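Long-range contact in D-alanyl-D-alanine carboxypeptidase (Penicillin binding protein) family protein (Francisella tularensis subsp. tularensis, PDB 6OSU), which probably removes the C-terminal D-alanine from peptidoglycan precursors, as a serine-type carboxypeptidase of the S11 family active in cell wall synthesis: residues F224-Y235 against C248-F258. Residues are numbered along the deposited sequence; the frame is centred on the assembly and turned at random.
Sequences FDRATGNVIESY and CNKLFPKGDNF
Phe224 meets two phenylalanines of 248-258 with the far end of its ring. CE2 approaches the root of Phe258, 3.5 Å from its CB, and these two rings meet obliquely, their planes inclined at 49°. CZ lies 4.0 Å from CD1 of Phe252, whose side chain runs roughly perpendicular to that of Phe224. With CG of Phe224 anti to the carbonyl carbon (chi1 -61°), the ring is carried to both partners, and an aromatic cluster results.

Beside it the backbones of Asn230 and Asn257 form a single antiparallel bridge. Phe258 N donates to Gly229 O (3.0 Å), and Val231 N to Asp256 O (3.2 Å). Gly255 N adds a weak bond to Val231 O. Between the bridge and the helix end, Val231 is buried: its CG1 sits between two carbonyl oxygens, 2.9 Å from Pro253 O and 3.0 Å from Asp256 O, while CG2 lies beside Pro253 O. Farther along, Ser234 OG is modelled 2.3 Å from Phe252 O, just where the chain leaves helix 242-251; so short a hydrogen bond is doubtful as it stands. Tyr235 presents its ring edge to Cys248, CD2 lying 4.1 Å from CB.

The contact lies far from the annotated active-site residues. It joins the bulged hairpin of strands 223-224 and 231-233 to the end of helix 242-251 and the loop leading into strand 258-262. The Cys220–Cys248 disulfide ties that helix to helix 214-220, while Val203 of strand 201-205 and Val212 of strand 210-212 pack against Phe252 and Phe258.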
# COMPACT_ATOMS: atom_id res chain seq x y z
N PHE A 224 35.11 7.56 7.06
CA PHE A 224 34.54 8.88 7.24
C PHE A 224 34.90 9.42 8.61
O PHE A 224 34.85 8.69 9.61
CB PHE A 224 33.02 8.86 7.07
CG PHE A 224 32.56 8.42 5.71
CD1 PHE A 224 32.09 7.13 5.51
CD2 PHE A 224 32.62 9.28 4.63
CE1 PHE A 224 31.67 6.72 4.26
CE2 PHE A 224 32.21 8.87 3.38
CZ PHE A 224 31.73 7.59 3.19
N ASP A 225 35.28 10.70 8.66
CA ASP A 225 35.44 11.38 9.94
C ASP A 225 34.12 11.40 10.69
O ASP A 225 33.08 11.78 10.14
CB ASP A 225 35.95 12.81 9.72
CG ASP A 225 36.34 13.49 11.01
OD1 ASP A 225 36.75 12.78 11.96
OD2 ASP A 225 36.24 14.73 11.09
N ARG A 226 34.15 10.97 11.95
CA ARG A 226 32.93 10.87 12.74
C ARG A 226 32.28 12.23 12.94
O ARG A 226 31.05 12.35 12.90
CB ARG A 226 33.23 10.21 14.08
CG ARG A 226 34.51 10.72 14.75
CD ARG A 226 35.13 9.66 15.65
NE ARG A 226 36.58 9.84 15.80
CZ ARG A 226 37.21 10.01 16.96
NH1 ARG A 226 36.53 10.01 18.10
NH2 ARG A 226 38.52 10.16 16.98
N ALA A 227 33.09 13.28 13.13
CA ALA A 227 32.56 14.57 13.52
C ALA A 227 32.10 15.41 12.33
O ALA A 227 31.16 16.21 12.47
CB ALA A 227 33.60 15.34 14.33
N THR A 228 32.72 15.26 11.17
CA THR A 228 32.42 16.10 10.02
C THR A 228 31.86 15.35 8.83
O THR A 228 31.42 16.00 7.87
CB THR A 228 33.67 16.87 9.56
OG1 THR A 228 34.67 15.94 9.11
CG2 THR A 228 34.24 17.69 10.71
N GLY A 229 31.85 14.02 8.84
CA GLY A 229 31.43 13.29 7.66
C GLY A 229 32.38 13.36 6.49
O GLY A 229 32.07 12.83 5.42
N ASN A 230 33.52 14.02 6.66
CA ASN A 230 34.51 14.10 5.59
C ASN A 230 35.21 12.75 5.43
O ASN A 230 35.61 12.12 6.40
CB ASN A 230 35.54 15.18 5.89
CG ASN A 230 35.05 16.56 5.53
OD1 ASN A 230 34.48 16.77 4.46
ND2 ASN A 230 35.27 17.52 6.42
N VAL A 231 35.34 12.32 4.17
CA VAL A 231 36.02 11.07 3.88
C VAL A 231 37.50 11.21 4.18
O VAL A 231 38.16 12.15 3.70
CB VAL A 231 35.77 10.67 2.42
CG1 VAL A 231 35.84 11.89 1.54
CG2 VAL A 231 36.78 9.63 1.97
N ILE A 232 38.02 10.30 4.98
CA ILE A 232 39.44 10.23 5.30
C ILE A 232 40.16 9.26 4.38
O ILE A 232 41.18 9.60 3.78
CB ILE A 232 39.63 9.85 6.78
CG1 ILE A 232 39.27 11.04 7.68
CG2 ILE A 232 41.04 9.35 7.05
CD1 ILE A 232 39.04 10.66 9.13
N GLU A 233 39.63 8.05 4.24
CA GLU A 233 40.18 7.04 3.34
C GLU A 233 39.15 6.66 2.29
O GLU A 233 38.00 6.36 2.63
CB GLU A 233 40.62 5.80 4.12
CG GLU A 233 42.03 5.88 4.68
CD GLU A 233 43.06 6.00 3.58
OE1 GLU A 233 44.06 6.73 3.77
OE2 GLU A 233 42.87 5.36 2.52
N SER A 234 39.56 6.68 1.02
CA SER A 234 38.68 6.25 -0.06
C SER A 234 38.33 4.77 0.08
O SER A 234 37.16 4.38 -0.04
CB SER A 234 39.31 6.52 -1.42
OG SER A 234 39.16 7.88 -1.80
N TYR A 235 39.33 3.93 0.34
CA TYR A 235 39.12 2.51 0.53
C TYR A 235 39.76 2.06 1.84
O TYR A 235 40.81 2.57 2.25
CB TYR A 235 39.69 1.68 -0.64
CG TYR A 235 41.06 2.10 -1.10
CD1 TYR A 235 42.20 1.80 -0.36
CD2 TYR A 235 41.23 2.78 -2.30
CE1 TYR A 235 43.46 2.17 -0.78
CE2 TYR A 235 42.49 3.16 -2.74
CZ TYR A 235 43.60 2.85 -1.97
OH TYR A 235 44.85 3.23 -2.40
N CYS A 248 36.91 3.40 -6.36
CA CYS A 248 36.75 3.88 -5.00
C CYS A 248 37.23 5.32 -4.86
O CYS A 248 36.67 6.08 -4.07
CB CYS A 248 37.50 2.98 -4.02
SG CYS A 248 36.89 1.27 -3.92
N ASN A 249 38.25 5.70 -5.62
CA ASN A 249 38.79 7.05 -5.51
C ASN A 249 37.89 8.07 -6.20
O ASN A 249 37.85 9.23 -5.78
CB ASN A 249 40.20 7.10 -6.10
CG ASN A 249 41.24 6.52 -5.16
OD1 ASN A 249 41.88 5.51 -5.48
ND2 ASN A 249 41.42 7.15 -4.01
N LYS A 250 37.18 7.67 -7.25
CA LYS A 250 36.28 8.58 -7.95
C LYS A 250 34.95 8.73 -7.23
O LYS A 250 34.41 9.84 -7.14
CB LYS A 250 36.05 8.10 -9.38
CG LYS A 250 35.16 9.02 -10.21
CD LYS A 250 34.69 8.35 -11.49
CE LYS A 250 35.83 8.06 -12.44
NZ LYS A 250 36.26 9.29 -13.18
N LEU A 251 34.40 7.63 -6.71
CA LEU A 251 33.12 7.69 -6.01
C LEU A 251 33.26 8.28 -4.61
O LEU A 251 32.33 8.94 -4.13
CB LEU A 251 32.51 6.29 -5.93
CG LEU A 251 32.18 5.62 -7.26
CD1 LEU A 251 31.74 4.18 -7.04
CD2 LEU A 251 31.11 6.40 -8.01
N PHE A 252 34.39 8.05 -3.95
CA PHE A 252 34.67 8.59 -2.63
C PHE A 252 36.01 9.31 -2.68
O PHE A 252 37.04 8.76 -2.28
CB PHE A 252 34.69 7.49 -1.56
CG PHE A 252 33.42 6.71 -1.47
CD1 PHE A 252 32.36 7.18 -0.70
CD2 PHE A 252 33.28 5.50 -2.13
CE1 PHE A 252 31.18 6.45 -0.60
CE2 PHE A 252 32.10 4.78 -2.04
CZ PHE A 252 31.05 5.25 -1.27
N PRO A 253 36.03 10.55 -3.19
CA PRO A 253 37.29 11.31 -3.24
C PRO A 253 37.86 11.57 -1.86
O PRO A 253 37.32 11.08 -0.87
CB PRO A 253 36.89 12.61 -3.95
CG PRO A 253 35.62 12.28 -4.68
CD PRO A 253 34.91 11.29 -3.81
N LYS A 254 38.94 12.33 -1.77
CA LYS A 254 39.56 12.64 -0.48
C LYS A 254 39.16 14.05 -0.06
O LYS A 254 39.50 15.03 -0.73
CB LYS A 254 41.08 12.50 -0.56
CG LYS A 254 41.54 11.06 -0.74
CD LYS A 254 43.05 10.89 -0.54
CE LYS A 254 43.81 11.08 -1.84
NZ LYS A 254 45.05 10.25 -1.85
N GLY A 255 38.42 14.15 1.05
CA GLY A 255 37.97 15.42 1.57
C GLY A 255 36.53 15.76 1.25
O GLY A 255 36.02 16.76 1.78
N ASP A 256 35.87 14.98 0.40
CA ASP A 256 34.47 15.24 0.07
C ASP A 256 33.58 14.97 1.28
O ASP A 256 33.76 14.00 2.01
CB ASP A 256 34.05 14.37 -1.11
CG ASP A 256 34.49 14.94 -2.44
OD1 ASP A 256 33.62 15.14 -3.32
OD2 ASP A 256 35.69 15.22 -2.60
N ASN A 257 32.59 15.84 1.48
CA ASN A 257 31.69 15.70 2.61
C ASN A 257 30.55 14.75 2.26
O ASN A 257 29.89 14.91 1.24
CB ASN A 257 31.12 17.06 3.03
CG ASN A 257 30.18 16.95 4.21
OD1 ASN A 257 30.62 16.80 5.35
ND2 ASN A 257 28.88 17.04 3.95
N PHE A 258 30.33 13.77 3.13
CA PHE A 258 29.30 12.76 2.92
C PHE A 258 28.35 12.74 4.11
O PHE A 258 28.77 12.82 5.26
CB PHE A 258 29.92 11.37 2.74
CG PHE A 258 30.22 11.02 1.31
CD1 PHE A 258 31.37 11.49 0.70
CD2 PHE A 258 29.36 10.21 0.58
CE1 PHE A 258 31.66 11.16 -0.61
CE2 PHE A 258 29.64 9.88 -0.73
CZ PHE A 258 30.80 10.36 -1.32